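Local coordinates for protein arginine--tRNA ligase (Campylobacter jejuni, PDB 3FNR) that catalyses the ATP-dependent attachment of L-arginine to its cognate tRNA, releasing AMP and diphosphate, as a monomeric aminoacyl-tRNA synthetase of the first class, at residues P400-Y414 and F432-M446. The protein carries 1 engineered substitution. Residues are numbered along the deposited sequence; the frame is centred on the assembly and turned at random.
With SO4 (sulfate ion), chain D.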
ATOM      1  N   PRO A 400       6.542  -8.454   9.463  1.00 37.63           N
ATOM      2  CA  PRO A 400       5.789  -8.842  10.676  1.00 39.42           C
ATOM      3  C   PRO A 400       6.266 -10.138  11.353  1.00 39.52           C
ATOM      4  O   PRO A 400       6.288 -10.197  12.584  1.00 39.23           O
ATOM      5  CB  PRO A 400       4.354  -9.036  10.164  1.00 41.01           C
ATOM      6  CG  PRO A 400       4.269  -8.250   8.926  1.00 41.22           C
ATOM      7  CD  PRO A 400       5.630  -8.234   8.320  1.00 39.12           C
ATOM      8  N   ASP A 401       6.638 -11.150  10.567  1.00 40.51           N
ATOM      9  CA  ASP A 401       7.155 -12.421  11.110  1.00 42.96           C
ATOM     10  C   ASP A 401       8.414 -12.233  11.960  1.00 43.11           C
ATOM     11  O   ASP A 401       8.546 -12.852  13.017  1.00 47.05           O
ATOM     12  CB  ASP A 401       7.464 -13.419   9.992  1.00 39.66           C
ATOM     13  CG  ASP A 401       6.213 -13.975   9.327  1.00 56.65           C
ATOM     14  OD1 ASP A 401       6.365 -14.664   8.292  1.00 61.07           O
ATOM     15  OD2 ASP A 401       5.089 -13.720   9.819  1.00 62.05           O
ATOM     16  N   TYR A 402       9.329 -11.394  11.475  1.00 38.40           N
ATOM     17  CA  TYR A 402      10.571 -11.079  12.171  1.00 38.02           C
ATOM     18  C   TYR A 402      10.247 -10.428  13.510  1.00 39.74           C
ATOM     19  O   TYR A 402      10.804 -10.793  14.545  1.00 39.02           O
ATOM     20  CB  TYR A 402      11.441 -10.132  11.319  1.00 34.85           C
ATOM     21  CG  TYR A 402      12.608  -9.508  12.073  1.00 34.38           C
ATOM     22  CD1 TYR A 402      13.804 -10.196  12.237  1.00 33.22           C
ATOM     23  CD2 TYR A 402      12.506  -8.231  12.622  1.00 31.45           C
ATOM     24  CE1 TYR A 402      14.875  -9.631  12.945  1.00 35.54           C
ATOM     25  CE2 TYR A 402      13.559  -7.663  13.330  1.00 36.95           C
ATOM     26  CZ  TYR A 402      14.737  -8.364  13.492  1.00 32.03           C
ATOM     27  OH  TYR A 402      15.776  -7.784  14.184  1.00 37.81           O
ATOM     28  N   LEU A 403       9.339  -9.460  13.455  1.00 31.83           N
ATOM     29  CA  LEU A 403       8.994  -8.628  14.584  1.00 35.60           C
ATOM     30  C   LEU A 403       8.274  -9.424  15.662  1.00 41.16           C
ATOM     31  O   LEU A 403       8.547  -9.243  16.854  1.00 36.63           O
ATOM     32  CB  LEU A 403       8.112  -7.497  14.088  1.00 36.66           C
ATOM     33  CG  LEU A 403       8.523  -6.047  14.321  1.00 41.64           C
ATOM     34  CD1 LEU A 403      10.031  -5.856  14.455  1.00 41.06           C
ATOM     35  CD2 LEU A 403       7.966  -5.229  13.184  1.00 31.88           C
ATOM     36  N   LYS A 404       7.355 -10.291  15.231  1.00 43.27           N
ATOM     37  CA  LYS A 404       6.655 -11.232  16.105  1.00 45.87           C
ATOM     38  C   LYS A 404       7.625 -12.076  16.921  1.00 43.85           C
ATOM     39  O   LYS A 404       7.520 -12.151  18.146  1.00 43.70           O
ATOM     40  CB  LYS A 404       5.785 -12.178  15.279  1.00 49.09           C
ATOM     41  CG  LYS A 404       4.308 -11.894  15.330  1.00 61.74           C
ATOM     42  CD  LYS A 404       3.497 -13.103  14.844  1.00 77.80           C
ATOM     43  CE  LYS A 404       3.833 -13.490  13.400  1.00 81.55           C
ATOM     44  NZ  LYS A 404       3.009 -14.634  12.906  1.00 83.57           N
ATOM     45  N   ASN A 405       8.562 -12.712  16.225  1.00 41.30           N
ATOM     46  CA  ASN A 405       9.539 -13.572  16.863  1.00 43.16           C
ATOM     47  C   ASN A 405      10.498 -12.794  17.760  1.00 41.09           C
ATOM     48  O   ASN A 405      10.850 -13.259  18.838  1.00 44.04           O
ATOM     49  CB  ASN A 405      10.300 -14.379  15.816  1.00 45.96           C
ATOM     50  CG  ASN A 405       9.403 -15.342  15.056  1.00 59.18           C
ATOM     51  OD1 ASN A 405       8.480 -15.939  15.620  1.00 65.48           O
ATOM     52  ND2 ASN A 405       9.676 -15.503  13.768  1.00 66.08           N
ATOM     53  N   LEU A 406      10.899 -11.607  17.323  1.00 40.12           N
ATOM     54  CA  LEU A 406      11.792 -10.763  18.117  1.00 34.53           C
ATOM     55  C   LEU A 406      11.128 -10.282  19.407  1.00 37.14           C
ATOM     56  O   LEU A 406      11.782 -10.215  20.456  1.00 33.78           O
ATOM     57  CB  LEU A 406      12.264  -9.570  17.294  1.00 31.71           C
ATOM     58  CG  LEU A 406      13.204  -8.529  17.917  1.00 37.87           C
ATOM     59  CD1 LEU A 406      14.538  -9.138  18.314  1.00 36.09           C
ATOM     60  CD2 LEU A 406      13.426  -7.409  16.940  1.00 33.51           C
ATOM     61  N   ALA A 407       9.838  -9.947  19.333  1.00 38.07           N
ATOM     62  CA  ALA A 407       9.093  -9.512  20.519  1.00 39.36           C
ATOM     63  C   ALA A 407       8.929 -10.672  21.499  1.00 41.71           C
ATOM     64  O   ALA A 407       9.117 -10.490  22.700  1.00 41.39           O
ATOM     65  CB  ALA A 407       7.743  -8.953  20.146  1.00 42.34           C
ATOM     66  N   ALA A 408       8.597 -11.852  20.972  1.00 32.39           N
ATOM     67  CA  ALA A 408       8.430 -13.057  21.778  1.00 34.58           C
ATOM     68  C   ALA A 408       9.714 -13.372  22.544  1.00 39.56           C
ATOM     69  O   ALA A 408       9.684 -13.549  23.760  1.00 39.97           O
ATOM     70  CB  ALA A 408       8.041 -14.239  20.897  1.00 30.36           C
ATOM     71  N   ASN A 409      10.831 -13.415  21.818  1.00 37.28           N
ATOM     72  CA  ASN A 409      12.134 -13.699  22.393  1.00 37.66           C
ATOM     73  C   ASN A 409      12.602 -12.643  23.376  1.00 37.55           C
ATOM     74  O   ASN A 409      13.157 -12.994  24.413  1.00 37.47           O
ATOM     75  CB  ASN A 409      13.163 -13.910  21.295  1.00 40.96           C
ATOM     76  CG  ASN A 409      12.879 -15.140  20.482  1.00 37.38           C
ATOM     77  OD1 ASN A 409      12.381 -16.135  20.999  1.00 47.09           O
ATOM     78  ND2 ASN A 409      13.174 -15.077  19.195  1.00 41.39           N
ATOM     79  N   PHE A 410      12.363 -11.364  23.074  1.00 34.76           N
ATOM     80  CA  PHE A 410      12.660 -10.305  24.038  1.00 34.88           C
ATOM     81  C   PHE A 410      11.890 -10.493  25.337  1.00 37.45           C
ATOM     82  O   PHE A 410      12.487 -10.505  26.408  1.00 44.19           O
ATOM     83  CB  PHE A 410      12.363  -8.896  23.517  1.00 31.01           C
ATOM     84  CG  PHE A 410      12.360  -7.860  24.613  1.00 35.99           C
ATOM     85  CD1 PHE A 410      13.554  -7.418  25.158  1.00 29.34           C
ATOM     86  CD2 PHE A 410      11.162  -7.366  25.131  1.00 36.35           C
ATOM     87  CE1 PHE A 410      13.567  -6.490  26.196  1.00 34.16           C
ATOM     88  CE2 PHE A 410      11.160  -6.439  26.166  1.00 37.21           C
ATOM     89  CZ  PHE A 410      12.359  -6.004  26.703  1.00 35.78           C
ATOM     90  N   HIS A 411      10.566 -10.605  25.227  1.00 35.79           N
ATOM     91  CA  HIS A 411       9.693 -10.724  26.381  1.00 37.77           C
ATOM     92  C   HIS A 411      10.150 -11.855  27.280  1.00 42.03           C
ATOM     93  O   HIS A 411      10.306 -11.658  28.480  1.00 47.39           O
ATOM     94  CB  HIS A 411       8.234 -10.931  25.954  1.00 36.29           C
ATOM     95  CG  HIS A 411       7.539  -9.670  25.530  1.00 36.88           C
ATOM     96  ND1 HIS A 411       7.424  -8.572  26.354  1.00 39.54           N
ATOM     97  CD2 HIS A 411       6.906  -9.339  24.377  1.00 39.04           C
ATOM     98  CE1 HIS A 411       6.756  -7.618  25.728  1.00 44.90           C
ATOM     99  NE2 HIS A 411       6.432  -8.056  24.524  1.00 40.22           N
ATOM    100  N   LYS A 412      10.395 -13.018  26.680  1.00 35.38           N
ATOM    101  CA  LYS A 412      10.836 -14.191  27.403  1.00 39.47           C
ATOM    102  C   LYS A 412      12.193 -13.940  28.073  1.00 41.34           C
ATOM    103  O   LYS A 412      12.366 -14.248  29.250  1.00 45.66           O
ATOM    104  CB  LYS A 412      10.881 -15.408  26.480  1.00 30.86           C
ATOM    105  CG  LYS A 412      10.962 -16.722  27.235  1.00 58.61           C
ATOM    106  CD  LYS A 412      11.674 -17.810  26.442  1.00 68.83           C
ATOM    107  CE  LYS A 412      11.592 -19.160  27.163  1.00 78.59           C
ATOM    108  NZ  LYS A 412      12.046 -19.089  28.583  1.00 76.92           N
ATOM    109  N   PHE A 413      13.132 -13.344  27.346  1.00 41.24           N
ATOM    110  CA  PHE A 413      14.423 -12.983  27.933  1.00 41.07           C
ATOM    111  C   PHE A 413      14.293 -12.065  29.148  1.00 44.12           C
ATOM    112  O   PHE A 413      14.876 -12.343  30.195  1.00 45.41           O
ATOM    113  CB  PHE A 413      15.358 -12.351  26.902  1.00 36.42           C
ATOM    114  CG  PHE A 413      16.730 -12.044  27.442  1.00 37.11           C
ATOM    115  CD1 PHE A 413      17.077 -10.750  27.820  1.00 37.57           C
ATOM    116  CD2 PHE A 413      17.674 -13.058  27.581  1.00 31.13           C
ATOM    117  CE1 PHE A 413      18.345 -10.480  28.328  1.00 41.23           C
ATOM    118  CE2 PHE A 413      18.943 -12.796  28.077  1.00 31.78           C
ATOM    119  CZ  PHE A 413      19.285 -11.520  28.450  1.00 34.34           C
ATOM    120  N   TYR A 414      13.540 -10.978  29.007  1.00 44.05           N
ATOM    121  CA  TYR A 414      13.423  -9.987  30.080  1.00 41.71           C
ATOM    122  C   TYR A 414      12.681 -10.522  31.310  1.00 42.83           C
ATOM    123  O   TYR A 414      12.976 -10.120  32.432  1.00 46.43           O
ATOM    124  CB  TYR A 414      12.810  -8.690  29.549  1.00 45.86           C
ATOM    125  CG  TYR A 414      12.701  -7.546  30.544  1.00 50.99           C
ATOM    126  CD1 TYR A 414      11.607  -6.700  30.510  1.00 55.24           C
ATOM    127  CD2 TYR A 414      13.690  -7.298  31.509  1.00 54.85           C
ATOM    128  CE1 TYR A 414      11.472  -5.651  31.400  1.00 57.67           C
ATOM    129  CE2 TYR A 414      13.557  -6.239  32.418  1.00 54.81           C
ATOM    130  CZ  TYR A 414      12.440  -5.421  32.346  1.00 57.28           C
ATOM    131  OH  TYR A 414      12.260  -4.364  33.205  1.00 60.00           O
ATOM    132  N   PHE A 432      19.143  -4.320  25.090  1.00 30.48           N
ATOM    133  CA  PHE A 432      17.752  -3.877  24.979  1.00 37.31           C
ATOM    134  C   PHE A 432      17.616  -2.696  24.029  1.00 34.40           C
ATOM    135  O   PHE A 432      16.657  -2.633  23.259  1.00 38.11           O
ATOM    136  CB  PHE A 432      17.181  -3.520  26.356  1.00 33.86           C
ATOM    137  CG  PHE A 432      16.839  -4.715  27.219  1.00 35.36           C
ATOM    138  CD1 PHE A 432      16.005  -4.557  28.316  1.00 33.67           C
ATOM    139  CD2 PHE A 432      17.335  -5.989  26.938  1.00 39.64           C
ATOM    140  CE1 PHE A 432      15.684  -5.633  29.126  1.00 35.67           C
ATOM    141  CE2 PHE A 432      17.026  -7.077  27.748  1.00 38.82           C
ATOM    142  CZ  PHE A 432      16.197  -6.899  28.840  1.00 38.08           C
ATOM    143  N   SER A 433      18.593  -1.787  24.061  1.00 34.10           N
ATOM    144  CA  SER A 433      18.567  -0.584  23.226  1.00 38.67           C
ATOM    145  C   SER A 433      18.627  -0.952  21.757  1.00 41.01           C
ATOM    146  O   SER A 433      18.042  -0.273  20.914  1.00 47.31           O
ATOM    147  CB  SER A 433      19.709   0.368  23.574  1.00 34.35           C
ATOM    148  OG  SER A 433      20.940  -0.113  23.076  1.00 43.40           O
ATOM    149  N   LEU A 434      19.313  -2.052  21.467  1.00 36.58           N
ATOM    150  CA  LEU A 434      19.398  -2.556  20.112  1.00 41.87           C
ATOM    151  C   LEU A 434      18.111  -3.258  19.654  1.00 38.06           C
ATOM    152  O   LEU A 434      17.718  -3.131  18.495  1.00 41.35           O
ATOM    153  CB  LEU A 434      20.600  -3.478  19.994  1.00 43.03           C
ATOM    154  CG  LEU A 434      21.066  -3.826  18.590  1.00 50.94           C
ATOM    155  CD1 LEU A 434      21.566  -2.595  17.836  1.00 49.89           C
ATOM    156  CD2 LEU A 434      22.152  -4.829  18.750  1.00 52.92           C
ATOM    157  N   VAL A 435      17.466  -3.991  20.560  1.00 37.52           N
ATOM    158  CA  VAL A 435      16.153  -4.605  20.300  1.00 35.50           C
ATOM    159  C   VAL A 435      15.093  -3.526  20.032  1.00 38.69           C
ATOM    160  O   VAL A 435      14.326  -3.622  19.076  1.00 37.41           O
ATOM    161  CB  VAL A 435      15.710  -5.532  21.464  1.00 34.82           C
ATOM    162  CG1 VAL A 435      14.333  -6.142  21.209  1.00 28.67           C
ATOM    163  CG2 VAL A 435      16.746  -6.647  21.686  1.00 34.09           C
ATOM    164  N   ALA A 436      15.081  -2.488  20.864  1.00 37.09           N
ATOM    165  CA  ALA A 436      14.187  -1.355  20.671  1.00 38.13           C
ATOM    166  C   ALA A 436      14.392  -0.707  19.298  1.00 39.16           C
ATOM    167  O   ALA A 436      13.424  -0.301  18.655  1.00 40.53           O
ATOM    168  CB  ALA A 436      14.379  -0.329  21.782  1.00 34.24           C
ATOM    169  N   LEU A 437      15.646  -0.651  18.851  1.00 38.06           N
ATOM    170  CA  LEU A 437      15.996  -0.027  17.582  1.00 38.91           C
ATOM    171  C   LEU A 437      15.505  -0.830  16.379  1.00 40.86           C
ATOM    172  O   LEU A 437      14.997  -0.248  15.423  1.00 34.29           O
ATOM    173  CB  LEU A 437      17.506   0.226  17.498  1.00 42.22           C
ATOM    174  CG  LEU A 437      18.080   0.851  16.216  1.00 42.89           C
ATOM    175  CD1 LEU A 437      17.491   2.237  15.930  1.00 41.65           C
ATOM    176  CD2 LEU A 437      19.591   0.892  16.262  1.00 40.00           C
ATOM    177  N   SER A 438      15.643  -2.156  16.443  1.00 39.39           N
ATOM    178  CA  SER A 438      15.120  -3.050  15.409  1.00 34.83           C
ATOM    179  C   SER A 438      13.596  -3.004  15.324  1.00 41.73           C
ATOM    180  O   SER A 438      13.038  -3.035  14.229  1.00 40.72           O
ATOM    181  CB  SER A 438      15.576  -4.481  15.658  1.00 37.25           C
ATOM    182  OG  SER A 438      16.985  -4.567  15.541  1.00 41.45           O
ATOM    183  N   ILE A 439      12.933  -2.920  16.476  1.00 38.06           N
ATOM    184  CA  ILE A 439      11.474  -2.847  16.515  1.00 35.25           C
ATOM    185  C   ILE A 439      11.018  -1.559  15.827  1.00 36.29           C
ATOM    186  O   ILE A 439      10.195  -1.598  14.895  1.00 29.80           O
ATOM    187  CB  ILE A 439      10.929  -2.976  17.965  1.00 37.44           C
ATOM    188  CG1 ILE A 439      11.048  -4.429  18.432  1.00 38.36           C
ATOM    189  CG2 ILE A 439       9.476  -2.514  18.063  1.00 30.80           C
ATOM    190  CD1 ILE A 439      10.757  -4.648  19.891  1.00 36.84           C
ATOM    191  N   LYS A 440      11.621  -0.446  16.244  1.00 33.02           N
ATOM    192  CA  LYS A 440      11.328   0.888  15.719  1.00 36.23           C
ATOM    193  C   LYS A 440      11.591   1.005  14.216  1.00 37.52           C
ATOM    194  O   LYS A 440      10.738   1.490  13.472  1.00 42.20           O
ATOM    195  CB  LYS A 440      12.143   1.936  16.486  1.00 36.25           C
ATOM    196  CG  LYS A 440      11.951   3.358  15.995  1.00 43.13           C
ATOM    197  CD  LYS A 440      12.155   4.346  17.121  1.00 56.80           C
ATOM    198  CE  LYS A 440      13.493   5.031  17.028  1.00 61.12           C
ATOM    199  NZ  LYS A 440      13.375   6.224  16.150  1.00 61.29           N
ATOM    200  N   THR A 441      12.772   0.566  13.786  1.00 35.84           N
ATOM    201  CA  THR A 441      13.138   0.554  12.377  1.00 34.86           C
ATOM    202  C   THR A 441      12.125  -0.235  11.535  1.00 35.99           C
ATOM    203  O   THR A 441      11.487   0.338  10.656  1.00 35.84           O
ATOM    204  CB  THR A 441      14.571   0.017  12.174  1.00 39.95           C
ATOM    205  OG1 THR A 441      15.489   0.831  12.923  1.00 39.01           O
ATOM    206  CG2 THR A 441      14.963   0.025  10.694  1.00 35.89           C
ATOM    207  N   ALA A 442      11.954  -1.522  11.833  1.00 36.66           N
ATOM    208  CA  ALA A 442      11.067  -2.387  11.054  1.00 36.00           C
ATOM    209  C   ALA A 442       9.630  -1.867  11.032  1.00 37.14           C
ATOM    210  O   ALA A 442       9.004  -1.816   9.962  1.00 34.74           O
ATOM    211  CB  ALA A 442      11.109  -3.806  11.579  1.00 34.54           C
ATOM    212  N   PHE A 443       9.129  -1.477  12.207  1.00 32.06           N
ATOM    213  CA  PHE A 443       7.801  -0.867  12.340  1.00 35.91           C
ATOM    214  C   PHE A 443       7.626   0.370  11.463  1.00 36.56           C
ATOM    215  O   PHE A 443       6.581   0.534  10.849  1.00 33.60           O
ATOM    216  CB  PHE A 443       7.502  -0.482  13.791  1.00 37.34           C
ATOM    217  CG  PHE A 443       6.486  -1.359  14.474  1.00 39.70           C
ATOM    218  CD1 PHE A 443       6.220  -1.189  15.829  1.00 29.97           C
ATOM    219  CD2 PHE A 443       5.791  -2.343  13.779  1.00 37.44           C
ATOM    220  CE1 PHE A 443       5.278  -1.979  16.476  1.00 34.35           C
ATOM    221  CE2 PHE A 443       4.853  -3.138  14.416  1.00 36.21           C
ATOM    222  CZ  PHE A 443       4.591  -2.958  15.765  1.00 39.74           C
ATOM    223  N   SER A 444       8.638   1.237  11.408  1.00 36.35           N
ATOM    224  CA  SER A 444       8.529   2.481  10.630  1.00 39.18           C
ATOM    225  C   SER A 444       8.378   2.227   9.131  1.00 41.41           C
ATOM    226  O   SER A 444       7.734   3.014   8.427  1.00 43.20           O
ATOM    227  CB  SER A 444       9.711   3.419  10.900  1.00 36.15           C
ATOM    228  OG  SER A 444      10.901   2.929  10.314  1.00 37.14           O
ATOM    229  N   LEU A 445       8.951   1.116   8.660  1.00 34.52           N
ATOM    230  CA  LEU A 445       8.826   0.696   7.257  1.00 35.21           C
ATOM    231  C   LEU A 445       7.436   0.153   6.961  1.00 39.97           C
ATOM    232  O   LEU A 445       7.038   0.043   5.797  1.00 38.72           O
ATOM    233  CB  LEU A 445       9.892  -0.354   6.905  1.00 28.42           C
ATOM    234  CG  LEU A 445      11.349   0.065   7.103  1.00 30.69           C
ATOM    235  CD1 LEU A 445      12.309  -1.064   6.710  1.00 24.47           C
ATOM    236  CD2 LEU A 445      11.677   1.357   6.331  1.00 27.91           C
ATOM    237  N   MET A 446       6.713  -0.198   8.025  1.00 41.77           N
ATOM    238  CA  MET A 446       5.303  -0.593   7.947  1.00 39.93           C
ATOM    239  C   MET A 446       4.380   0.602   8.225  1.00 38.28           C
ATOM    240  O   MET A 446       3.165   0.439   8.331  1.00 38.02           O
ATOM    241  CB  MET A 446       5.002  -1.712   8.960  1.00 39.81           C
ATOM    242  CG  MET A 446       5.704  -3.048   8.721  1.00 37.28           C
ATOM    243  SD  MET A 446       5.379  -4.261  10.024  1.00 26.77           S
ATOM    244  CE  MET A 446       3.608  -4.375  10.037  1.00 32.07           C
TER
HETATM  245  S   SO4 D   3      14.120  -5.371  36.370  1.00 51.78           S
HETATM  246  O1  SO4 D   3      15.293  -4.516  36.412  1.00 50.60           O
HETATM  247  O2  SO4 D   3      13.075  -4.687  35.619  1.00 58.57           O
HETATM  248  O3  SO4 D   3      14.442  -6.646  35.745  1.00 46.37           O
HETATM  249  O4  SO4 D   3      13.670  -5.637  37.729  1.00 62.50           O
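Phe432 pushes its ring into a nest of aromatics at one end of this helix pair. Its CG stands anti to the carbonyl carbon (chi1 -75°), which swings the ring toward helix 398-416. Beyond CB, Phe410 CE1 stands over the middle of the Phe432 ring, 3.5 Å above its plane and about equally far from the ring atoms: the edge of Phe410 on the face of Phe432, planes at 77°. Farther out, CE2 meets Phe413 CD1 at 3.7 Å, and the CE1 corner turns the ring's edge to the face of Tyr414, an offset edge-to-face pair with CE1 3.5 Å from Tyr414 CD2. The Tyr414 hydroxyl donates to O2 of a sulfate, probably from the crystallisation liquor, which Lys353 NZ and the backbone N of Val419 and Val420 also hydrogen-bond. The two helices run antiparallel, at 155°, in the helical anticodon-binding (DALR) domain. Toward the other end, Leu406 rests CD2 against Ser438 CB and Ile439 CG1, while its CD1 meets Val435 CG1. Tyr402 brings its OH to Ser438 CB, but that hydroxyl is hydrogen-bonded to Glu379 O, and Ser438 OG to Ala380 O. Leu403 straddles Ala442 CB with both methyls, CD1 at 3.7 Å; CD2 continues to Phe443 CD2. Met446 bends at its last torsion, setting CE 4.1 Å from Pro400 CG.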